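Local structure of phosphatidylglycerol lysyltransferase C-terminal domain-containing protein (Bacteroides thetaiotaomicron, 2HQY) at residues A[153-158]-A[250-255]; A[139-144]-A[279-284]; A[192-197]-A[233-238]; A[9-14]-A[43-48]. The protein is of unknown function but binds coenzyme A and is related to the C-terminal domain of phosphatidylglycerol lysyltransferases, in the acetyltransferase clan. All coordinates share one frame; numbering follows the deposited sequence.

Contact 1: A[153-158]-A[250-255]; sequences PDYEYT and NYEFAN
Glu252 lies flat along one face of the Tyr157 ring and ends on the hydroxyl of Tyr155, so that one acidic side chain ties helix 245-256 to two tyrosines. Its CB makes a CH-pi contact, 3.6 Å from the centroid of the Tyr157 ring and displaced toward the rim, where it comes 3.3 Å from CD1. The chain then bends sharply at chi2 (-92°), which carries the carboxylate back past CG and CB of Tyr157 with its plane only 11° from that of the ring. Beyond this ring, OE2 accepts a very short hydrogen bond from Tyr155 OH, at 2.5 Å, and sits in the plane of the Tyr155 ring at its edge. The far end of Tyr157 reaches the next helical residue, with OH 3.3 Å from CD1 at the edge of Phe253. With a serine in place of Tyr157, Glu252 would probably lose the flat surface under its aliphatic part and its carboxylate would be freer to swing away from Tyr155. Helix 245-256 lies against strand 156-159, which pairs with strand 207-213, whose Leu211 touches Tyr155 and whose Thr207 touches Phe253, while Phe148 of helix 139-151 meets the Tyr155 ring edge-to-face.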
# COMPACT_ATOMS: atom_id res chain seq x y z
N PRO A 153 -16.14 38.71 3.74
CA PRO A 153 -17.59 38.63 4.03
C PRO A 153 -18.38 37.75 3.06
O PRO A 153 -19.51 37.32 3.38
CB PRO A 153 -18.06 40.09 3.94
CG PRO A 153 -17.02 40.77 3.09
CD PRO A 153 -15.73 40.09 3.36
N ASP A 154 -17.80 37.53 1.88
CA ASP A 154 -18.39 36.78 0.79
C ASP A 154 -17.67 35.42 0.56
O ASP A 154 -17.65 34.84 -0.54
CB ASP A 154 -18.28 37.61 -0.47
CG ASP A 154 -16.85 37.99 -0.79
OD1 ASP A 154 -15.94 37.71 0.05
OD2 ASP A 154 -16.65 38.60 -1.86
N TYR A 155 -17.07 34.91 1.61
CA TYR A 155 -16.48 33.57 1.52
C TYR A 155 -17.58 32.54 1.19
O TYR A 155 -18.78 32.80 1.41
CB TYR A 155 -15.73 33.25 2.81
CG TYR A 155 -16.60 32.73 3.96
CD1 TYR A 155 -16.88 31.36 4.07
CD2 TYR A 155 -17.11 33.60 4.92
CE1 TYR A 155 -17.67 30.86 5.12
CE2 TYR A 155 -17.89 33.11 5.97
CZ TYR A 155 -18.18 31.76 6.06
OH TYR A 155 -18.93 31.30 7.11
N GLU A 156 -17.19 31.37 0.67
CA GLU A 156 -18.14 30.33 0.35
C GLU A 156 -17.64 28.99 0.87
O GLU A 156 -16.53 28.56 0.52
CB GLU A 156 -18.38 30.22 -1.17
CG GLU A 156 -19.13 31.44 -1.80
CD GLU A 156 -19.25 31.37 -3.33
OE1 GLU A 156 -18.69 30.47 -3.96
OE2 GLU A 156 -19.91 32.23 -3.92
N TYR A 157 -18.42 28.38 1.74
CA TYR A 157 -18.17 27.01 2.18
C TYR A 157 -19.04 26.05 1.36
O TYR A 157 -20.26 26.27 1.19
CB TYR A 157 -18.51 26.86 3.66
CG TYR A 157 -18.42 25.44 4.17
CD1 TYR A 157 -17.22 24.91 4.65
CD2 TYR A 157 -19.55 24.61 4.19
CE1 TYR A 157 -17.13 23.61 5.12
CE2 TYR A 157 -19.46 23.29 4.65
CZ TYR A 157 -18.24 22.79 5.11
OH TYR A 157 -18.19 21.50 5.58
N THR A 158 -18.42 25.00 0.86
CA THR A 158 -19.13 23.96 0.11
C THR A 158 -18.76 22.58 0.65
O THR A 158 -17.60 22.37 1.06
CB THR A 158 -18.77 24.00 -1.39
OG1 THR A 158 -17.34 24.09 -1.54
CG2 THR A 158 -19.45 25.17 -2.11
N ASN A 250 -12.95 24.56 10.21
CA ASN A 250 -13.23 23.77 11.40
C ASN A 250 -14.68 24.00 11.86
O ASN A 250 -15.46 23.06 11.98
CB ASN A 250 -12.19 24.16 12.47
CG ASN A 250 -12.34 23.40 13.79
OD1 ASN A 250 -13.44 22.99 14.19
ND2 ASN A 250 -11.21 23.25 14.49
N TYR A 251 -15.04 25.28 12.07
CA TYR A 251 -16.38 25.69 12.47
C TYR A 251 -17.47 25.28 11.47
O TYR A 251 -18.49 24.72 11.86
CB TYR A 251 -16.39 27.20 12.68
CG TYR A 251 -17.74 27.73 13.08
CD1 TYR A 251 -18.18 27.63 14.39
CD2 TYR A 251 -18.58 28.31 12.13
CE1 TYR A 251 -19.43 28.13 14.76
CE2 TYR A 251 -19.84 28.82 12.49
CZ TYR A 251 -20.26 28.71 13.80
OH TYR A 251 -21.51 29.21 14.14
N GLU A 252 -17.27 25.56 10.18
CA GLU A 252 -18.33 25.21 9.20
C GLU A 252 -18.54 23.70 9.15
O GLU A 252 -19.68 23.23 9.13
CB GLU A 252 -17.98 25.75 7.80
CG GLU A 252 -18.14 27.30 7.69
CD GLU A 252 -19.52 27.72 7.22
OE1 GLU A 252 -20.42 26.84 7.08
OE2 GLU A 252 -19.72 28.94 7.01
N PHE A 253 -17.45 22.93 9.11
CA PHE A 253 -17.61 21.49 8.98
C PHE A 253 -18.19 20.88 10.27
O PHE A 253 -18.99 19.95 10.18
CB PHE A 253 -16.29 20.84 8.55
CG PHE A 253 -16.41 19.34 8.29
CD1 PHE A 253 -17.31 18.85 7.35
CD2 PHE A 253 -15.62 18.45 8.99
CE1 PHE A 253 -17.41 17.48 7.09
CE2 PHE A 253 -15.71 17.07 8.76
CZ PHE A 253 -16.61 16.59 7.79
N ALA A 254 -17.83 21.42 11.44
CA ALA A 254 -18.37 20.90 12.72
C ALA A 254 -19.90 20.99 12.68
O ALA A 254 -20.62 20.08 13.12
CB ALA A 254 -17.79 21.68 13.92
N ASN A 255 -20.40 22.07 12.09
CA ASN A 255 -21.84 22.25 11.95
C ASN A 255 -22.55 21.30 11.01
O ASN A 255 -23.80 21.15 11.06
CB ASN A 255 -22.15 23.72 11.66
CG ASN A 255 -22.18 24.54 12.95
OD1 ASN A 255 -23.16 24.49 13.72
ND2 ASN A 255 -21.10 25.26 13.21

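Contact 2: A[139-144]-A[279-284]; sequences QAKRNH and KLSYQP
Lys141 reaches across from its helix and lays the end of its chain over one face of the Tyr282 ring. CE stands almost on the ring normal, 3.6 Å from the centroid, in a CH-pi contact; NZ, a little further along at 4.1 Å from the centroid, adds a cation-pi interaction. Lys141 NZ also donates to Ser281 OG, at 2.8 Å, and to a water at 3.0 Å. That water is in turn 2.7 Å from Tyr282 OH, so it bridges the ammonium and the phenol at the rim of the same ring. A bend at chi2 (-57°) steers the otherwise extended lysine chain across the ring.

In the next shell, Ser281 OG is also bonded to Ala278 O, one turn back in helix 273-281, which fixes the hydroxyl to receive the lysine. Gln283 NE2 bonds to Ser281 O from well above its carbonyl plane. Tyr282 itself rests on Tyr125 and on Ala247 and Asn250 of helix 245-256.

The lysine thus has a hydroxyl, a water and an aromatic face as partners here, and no carboxylate from the facing segment. Its charge is probably stabilised by dipoles and pi electrons at this partly solvent-accessible joint.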
# COMPACT_ATOMS: atom_id res chain seq x y z
N GLN A 139 -13.65 32.29 23.54
CA GLN A 139 -13.66 33.68 23.09
C GLN A 139 -12.66 33.99 21.98
O GLN A 139 -13.02 34.64 21.00
CB GLN A 139 -13.50 34.66 24.25
CG GLN A 139 -13.80 36.09 23.82
CD GLN A 139 -14.39 36.91 24.93
OE1 GLN A 139 -13.79 37.06 25.99
NE2 GLN A 139 -15.59 37.44 24.69
N ALA A 140 -11.41 33.54 22.12
CA ALA A 140 -10.40 33.71 21.06
C ALA A 140 -10.82 33.05 19.74
O ALA A 140 -10.57 33.60 18.66
CB ALA A 140 -9.03 33.17 21.51
N LYS A 141 -11.45 31.88 19.84
CA LYS A 141 -11.89 31.17 18.62
C LYS A 141 -13.01 31.93 17.91
O LYS A 141 -12.99 32.03 16.69
CB LYS A 141 -12.30 29.72 18.93
CG LYS A 141 -11.17 28.86 19.54
CD LYS A 141 -9.96 28.83 18.64
CE LYS A 141 -8.88 27.93 19.21
NZ LYS A 141 -7.62 28.07 18.45
N ARG A 142 -13.94 32.48 18.68
CA ARG A 142 -15.00 33.34 18.14
C ARG A 142 -14.41 34.57 17.48
O ARG A 142 -14.87 34.99 16.41
CB ARG A 142 -15.99 33.76 19.23
CG ARG A 142 -16.88 32.63 19.72
CD ARG A 142 -18.18 33.13 20.38
NE ARG A 142 -17.95 34.03 21.52
CZ ARG A 142 -17.51 33.66 22.73
NH1 ARG A 142 -17.24 32.39 23.00
NH2 ARG A 142 -17.35 34.58 23.68
N ASN A 143 -13.39 35.15 18.11
CA ASN A 143 -12.68 36.30 17.54
C ASN A 143 -12.08 36.02 16.16
O ASN A 143 -12.16 36.87 15.26
CB ASN A 143 -11.60 36.80 18.51
CG ASN A 143 -12.19 37.42 19.78
OD1 ASN A 143 -13.39 37.67 19.88
ND2 ASN A 143 -11.32 37.66 20.76
N HIS A 144 -11.47 34.84 15.99
CA HIS A 144 -10.86 34.45 14.70
C HIS A 144 -11.94 34.31 13.62
O HIS A 144 -11.72 34.71 12.48
CB HIS A 144 -10.08 33.13 14.76
CG HIS A 144 -9.08 33.05 15.88
ND1 HIS A 144 -8.55 34.17 16.47
CD2 HIS A 144 -8.51 31.98 16.50
CE1 HIS A 144 -7.70 33.81 17.42
NE2 HIS A 144 -7.65 32.49 17.46
N LYS A 279 -4.07 22.08 19.01
CA LYS A 279 -5.10 21.14 19.42
C LYS A 279 -5.54 21.38 20.88
O LYS A 279 -6.74 21.29 21.19
CB LYS A 279 -4.64 19.69 19.17
CG LYS A 279 -4.49 19.40 17.65
CD LYS A 279 -4.34 17.93 17.27
CE LYS A 279 -4.45 17.84 15.72
NZ LYS A 279 -4.09 16.54 15.07
N LEU A 280 -4.60 21.72 21.76
CA LEU A 280 -4.99 22.11 23.12
C LEU A 280 -5.87 23.37 23.16
O LEU A 280 -6.73 23.50 24.03
CB LEU A 280 -3.76 22.33 24.02
CG LEU A 280 -3.01 21.07 24.45
CD1 LEU A 280 -1.64 21.45 25.05
CD2 LEU A 280 -3.83 20.23 25.44
N SER A 281 -5.63 24.30 22.23
CA SER A 281 -6.33 25.61 22.20
C SER A 281 -7.82 25.46 21.93
O SER A 281 -8.60 26.37 22.24
CB SER A 281 -5.71 26.59 21.18
OG SER A 281 -6.05 26.25 19.81
N TYR A 282 -8.22 24.33 21.33
CA TYR A 282 -9.65 24.08 21.07
C TYR A 282 -10.33 23.34 22.24
O TYR A 282 -11.48 22.91 22.13
CB TYR A 282 -9.83 23.31 19.75
CG TYR A 282 -10.01 24.22 18.56
CD1 TYR A 282 -8.95 24.45 17.67
CD2 TYR A 282 -11.22 24.87 18.32
CE1 TYR A 282 -9.11 25.30 16.56
CE2 TYR A 282 -11.40 25.73 17.23
CZ TYR A 282 -10.35 25.95 16.35
OH TYR A 282 -10.53 26.79 15.27
N GLN A 283 -9.61 23.16 23.34
CA GLN A 283 -10.20 22.74 24.63
C GLN A 283 -10.81 21.34 24.59
O GLN A 283 -12.03 21.19 24.78
CB GLN A 283 -11.30 23.72 25.08
CG GLN A 283 -10.99 25.20 24.96
CD GLN A 283 -9.83 25.62 25.83
OE1 GLN A 283 -9.73 25.21 26.99
NE2 GLN A 283 -8.93 26.43 25.28
N PRO A 284 -9.98 20.29 24.40
CA PRO A 284 -10.51 18.93 24.36
C PRO A 284 -11.11 18.50 25.70
O PRO A 284 -10.63 18.94 26.76
CB PRO A 284 -9.27 18.10 24.04
CG PRO A 284 -8.13 18.90 24.60
CD PRO A 284 -8.51 20.30 24.27
O HOH W 1 -8.46 28.56 15.56

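Contact 3: A[192-197]-A[233-238]; sequences RALIYA and VHVEKA
Strand 230-238 runs antiparallel to strand 216-227 and parallel to strand 263-265, with helix 245-256 between them in the chain, an order consistent with the strand-helix-strand of the acetyltransferase (GNAT-like) fold. A classic beta bulge interrupts it where His234 and Val235 both face Phe222; bulges at this strand are a known feature of that fold, in which the cofactor binds where neighbouring strands part. Helix 185-199 packs on one face of the strand through Leu194, while Glu236, pointing to the other face, touches helix 245-256.

Leu194 is the sole helical side chain with a substantial share in this contact. Its CG is anti to the backbone N (chi1 -173°), which extends the branched end toward the strand. There Leu194 CD1 lies 3.6 Å from Val235 CG1, and Leu194 CG sits above the fork of the valine, 4.0 Å from Val235 CG2, the two side chains crossing at about a right angle. All three touching residues are buried, and no hydrogen bond spans the two segments.

Leu194 CD1 also touches Lys237, whose side chain lies about 4 Å (nearest atoms) from the bound coenzyme A. Leu194 meets only the last methylene of this lysine, whose ammonium is engaged by Glu190 in a salt bridge and by Trp175 in a cation-pi interaction, both residues that bind the cofactor; the adjoining Ala238 touches coenzyme A directly. The junction between the apolar layer and this polar cluster is Leu194 CD1 against Lys237 CE, 3.8 Å apart.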
# COMPACT_ATOMS: atom_id res chain seq x y z
N ARG A 192 0.21 10.43 0.83
CA ARG A 192 -0.26 9.13 0.26
C ARG A 192 -1.65 8.76 0.79
O ARG A 192 -2.54 8.32 0.03
CB ARG A 192 0.75 8.01 0.55
CG ARG A 192 2.07 8.16 -0.22
CD ARG A 192 1.87 8.05 -1.76
NE ARG A 192 0.98 6.94 -2.11
CZ ARG A 192 1.31 5.64 -2.11
NH1 ARG A 192 2.56 5.22 -1.81
NH2 ARG A 192 0.36 4.75 -2.43
N ALA A 193 -1.85 8.92 2.10
CA ALA A 193 -3.14 8.59 2.72
C ALA A 193 -4.24 9.55 2.28
O ALA A 193 -5.36 9.13 1.97
CB ALA A 193 -3.01 8.57 4.23
N LEU A 194 -3.90 10.83 2.20
CA LEU A 194 -4.89 11.85 1.84
C LEU A 194 -5.38 11.65 0.40
O LEU A 194 -6.57 11.72 0.11
CB LEU A 194 -4.23 13.23 2.02
CG LEU A 194 -5.03 14.50 1.89
CD1 LEU A 194 -4.25 15.64 2.64
CD2 LEU A 194 -5.17 14.81 0.39
N ILE A 195 -4.44 11.39 -0.49
CA ILE A 195 -4.77 11.21 -1.89
C ILE A 195 -5.61 9.93 -2.10
O ILE A 195 -6.59 9.94 -2.87
CB ILE A 195 -3.49 11.23 -2.75
CG1 ILE A 195 -2.93 12.69 -2.82
CG2 ILE A 195 -3.78 10.57 -4.13
CD1 ILE A 195 -1.56 12.78 -3.50
N TYR A 196 -5.26 8.84 -1.43
CA TYR A 196 -6.10 7.63 -1.50
C TYR A 196 -7.53 7.96 -1.05
O TYR A 196 -8.50 7.56 -1.69
CB TYR A 196 -5.51 6.51 -0.64
CG TYR A 196 -6.36 5.26 -0.59
CD1 TYR A 196 -6.06 4.15 -1.39
CD2 TYR A 196 -7.45 5.19 0.27
CE1 TYR A 196 -6.84 3.00 -1.32
CE2 TYR A 196 -8.25 4.05 0.35
CZ TYR A 196 -7.94 2.96 -0.42
OH TYR A 196 -8.74 1.84 -0.36
N ALA A 197 -7.65 8.66 0.07
CA ALA A 197 -8.98 9.04 0.59
C ALA A 197 -9.78 9.87 -0.39
O ALA A 197 -10.99 9.62 -0.59
CB ALA A 197 -8.83 9.81 1.90
N VAL A 233 -12.25 13.72 12.40
CA VAL A 233 -11.79 14.62 11.36
C VAL A 233 -10.37 14.18 11.01
O VAL A 233 -9.46 14.28 11.83
CB VAL A 233 -11.83 16.12 11.82
CG1 VAL A 233 -11.32 17.04 10.71
CG2 VAL A 233 -13.25 16.50 12.19
N HIS A 234 -10.18 13.67 9.80
CA HIS A 234 -8.90 13.03 9.42
C HIS A 234 -7.88 13.99 8.82
O HIS A 234 -6.67 13.78 8.95
CB HIS A 234 -9.11 11.83 8.47
CG HIS A 234 -10.08 10.82 9.01
ND1 HIS A 234 -10.24 10.60 10.36
CD2 HIS A 234 -10.95 9.99 8.38
CE1 HIS A 234 -11.20 9.70 10.54
NE2 HIS A 234 -11.63 9.30 9.36
N VAL A 235 -8.37 15.00 8.10
CA VAL A 235 -7.50 15.91 7.35
C VAL A 235 -8.08 17.30 7.49
O VAL A 235 -9.31 17.47 7.43
CB VAL A 235 -7.46 15.50 5.81
CG1 VAL A 235 -6.90 16.58 4.91
CG2 VAL A 235 -6.62 14.17 5.59
N GLU A 236 -7.20 18.28 7.67
CA GLU A 236 -7.56 19.68 7.52
C GLU A 236 -6.36 20.42 6.94
O GLU A 236 -5.26 20.39 7.51
CB GLU A 236 -7.95 20.24 8.90
CG GLU A 236 -8.69 21.55 8.88
CD GLU A 236 -9.02 22.01 10.30
OE1 GLU A 236 -10.21 21.94 10.69
OE2 GLU A 236 -8.07 22.37 11.05
N LYS A 237 -6.54 21.06 5.77
CA LYS A 237 -5.46 21.77 5.08
C LYS A 237 -5.94 23.13 4.69
O LYS A 237 -7.08 23.29 4.26
CB LYS A 237 -5.03 21.07 3.78
CG LYS A 237 -4.43 19.70 3.93
CD LYS A 237 -3.07 19.78 4.57
CE LYS A 237 -2.45 18.41 4.58
NZ LYS A 237 -1.20 18.50 5.34
N ALA A 238 -5.06 24.13 4.82
CA ALA A 238 -5.40 25.48 4.42
C ALA A 238 -4.20 26.18 3.78
O ALA A 238 -3.04 25.84 4.07
CB ALA A 238 -5.97 26.28 5.61

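Contact 4: A[9-14]-A[43-48]; sequences LADRDT and TQFAVI
Asp11 and Phe45 form the close part of this contact, the carboxylate meeting the outer edge of the ring. OD2 lies near the ring plane, 3.4 Å from Phe45 CE2, and CG is 3.5 Å from Phe45 CZ; the carboxylate and ring planes are 65° apart. Phe45 has chi1 at 76°, with CG between its own backbone N and carbonyl carbon, which lifts the ring off the strand toward the helix start. Its neighbours Leu52 and Phe54, on strand 51-58, and Ile15, on helix 12-19, help to bury it.

Further along, the fit slackens. Thr14 offers only its CG2 methyl, 4.1 Å from Phe45 CE1 and 4.4 Å from Val47 CG2, and both Thr14 and Val47 are exposed to solvent.

Asp11 occupies the N-cap position of helix 12-19 but makes no capping bond; OD2 instead accepts from Thr8 N. With an alanine here, Thr8 N is likely to lose its acceptor and the edge of Phe45 to face a gap.

Strand 44-48 pairs with strands 5-6 and 51-58, so the contact closes the N-terminal turn over its own strand neighbour, away from the coenzyme A site. No hydrogen bond crosses between the segments. The ring hydrogens, slightly positive, probably give the anionic oxygen a weak electrostatic attraction, while its stronger bond stays within the turn.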
# COMPACT_ATOMS: atom_id res chain seq x y z
N LEU A 9 -11.61 -1.20 0.30
CA LEU A 9 -12.90 -0.48 0.21
C LEU A 9 -14.14 -1.35 0.39
O LEU A 9 -15.12 -0.93 1.01
CB LEU A 9 -13.05 0.17 -1.16
CG LEU A 9 -11.96 1.14 -1.55
CD1 LEU A 9 -12.19 1.67 -3.01
CD2 LEU A 9 -11.99 2.30 -0.54
N ALA A 10 -14.10 -2.56 -0.17
CA ALA A 10 -15.25 -3.46 -0.19
C ALA A 10 -15.62 -3.97 1.20
O ALA A 10 -16.70 -4.51 1.41
CB ALA A 10 -14.99 -4.63 -1.15
N ASP A 11 -14.72 -3.78 2.16
CA ASP A 11 -14.89 -4.33 3.50
C ASP A 11 -15.56 -3.36 4.46
O ASP A 11 -15.63 -3.62 5.67
CB ASP A 11 -13.53 -4.77 4.07
CG ASP A 11 -12.89 -5.84 3.23
OD1 ASP A 11 -13.55 -6.86 2.92
OD2 ASP A 11 -11.72 -5.65 2.87
N ARG A 12 -16.05 -2.25 3.93
CA ARG A 12 -16.68 -1.22 4.74
C ARG A 12 -17.78 -1.77 5.66
O ARG A 12 -17.74 -1.54 6.87
CB ARG A 12 -17.25 -0.13 3.84
CG ARG A 12 -17.83 1.01 4.62
CD ARG A 12 -18.16 2.12 3.66
NE ARG A 12 -19.24 2.96 4.11
CZ ARG A 12 -19.85 3.85 3.33
NH1 ARG A 12 -19.48 3.99 2.05
NH2 ARG A 12 -20.84 4.61 3.84
N ASP A 13 -18.74 -2.50 5.09
CA ASP A 13 -19.88 -3.03 5.88
C ASP A 13 -19.42 -3.98 6.97
O ASP A 13 -19.92 -3.94 8.10
CB ASP A 13 -20.91 -3.73 4.98
CG ASP A 13 -21.68 -2.76 4.08
OD1 ASP A 13 -21.59 -1.52 4.24
OD2 ASP A 13 -22.41 -3.24 3.18
N THR A 14 -18.46 -4.85 6.63
CA THR A 14 -17.95 -5.85 7.57
C THR A 14 -17.28 -5.19 8.79
O THR A 14 -17.57 -5.57 9.96
CB THR A 14 -16.93 -6.80 6.86
OG1 THR A 14 -17.61 -7.58 5.87
CG2 THR A 14 -16.24 -7.75 7.88
N THR A 43 -1.74 -3.39 5.94
CA THR A 43 -2.79 -3.69 6.91
C THR A 43 -3.69 -4.86 6.50
O THR A 43 -4.18 -4.91 5.36
CB THR A 43 -3.60 -2.41 7.16
OG1 THR A 43 -2.66 -1.39 7.57
CG2 THR A 43 -4.69 -2.60 8.21
N GLN A 44 -3.89 -5.79 7.43
CA GLN A 44 -4.82 -6.91 7.21
C GLN A 44 -5.83 -6.99 8.36
O GLN A 44 -5.61 -6.41 9.42
CB GLN A 44 -4.02 -8.22 7.05
CG GLN A 44 -3.09 -8.19 5.88
CD GLN A 44 -2.26 -9.47 5.72
OE1 GLN A 44 -1.93 -10.15 6.69
NE2 GLN A 44 -1.89 -9.78 4.47
N PHE A 45 -6.94 -7.69 8.13
CA PHE A 45 -7.92 -7.93 9.19
C PHE A 45 -8.48 -9.34 9.09
O PHE A 45 -8.36 -10.02 8.07
CB PHE A 45 -9.08 -6.92 9.15
CG PHE A 45 -10.09 -7.20 8.06
CD1 PHE A 45 -11.29 -7.85 8.34
CD2 PHE A 45 -9.81 -6.84 6.75
CE1 PHE A 45 -12.20 -8.12 7.33
CE2 PHE A 45 -10.72 -7.10 5.72
CZ PHE A 45 -11.92 -7.74 6.01
N ALA A 46 -9.11 -9.75 10.18
CA ALA A 46 -9.86 -10.99 10.22
C ALA A 46 -10.96 -10.85 11.25
O ALA A 46 -10.84 -10.07 12.19
CB ALA A 46 -8.95 -12.16 10.54
N VAL A 47 -12.06 -11.55 11.01
CA VAL A 47 -12.97 -11.86 12.10
C VAL A 47 -12.56 -13.26 12.66
O VAL A 47 -12.48 -14.27 11.93
CB VAL A 47 -14.45 -11.74 11.65
CG1 VAL A 47 -15.41 -12.00 12.83
CG2 VAL A 47 -14.70 -10.37 11.05
N ILE A 48 -12.25 -13.30 13.94
CA ILE A 48 -12.05 -14.57 14.61
C ILE A 48 -12.72 -14.57 15.98
O ILE A 48 -12.55 -13.63 16.77
CB ILE A 48 -10.56 -14.93 14.76
CG1 ILE A 48 -9.77 -13.76 15.34
CG2 ILE A 48 -10.00 -15.40 13.40
CD1 ILE A 48 -8.42 -14.16 15.91

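Contact 3 is the buried one, purely apolar across its segments and next to coenzyme A, whereas contact 2 lies at the surface and relies on a cation, an aromatic face and water. Contacts 1 and 4 are partly buried, each bringing a carboxylate to aromatic side chains, two and one respectively, but a phenol hydroxyl gives contact 1 a hydrogen bond that contact 4 lacks. Helix 245-256 connects the first three: it follows the strand of contact 3, carries half of contact 1, and through Asn250 touches Tyr282 of contact 2. Contact 4, about 37 Å from contact 2 between centres, packs Leu9 on Tyr196 of contact 3 within the chain; contacts 3 and 4 both touch the second subunit.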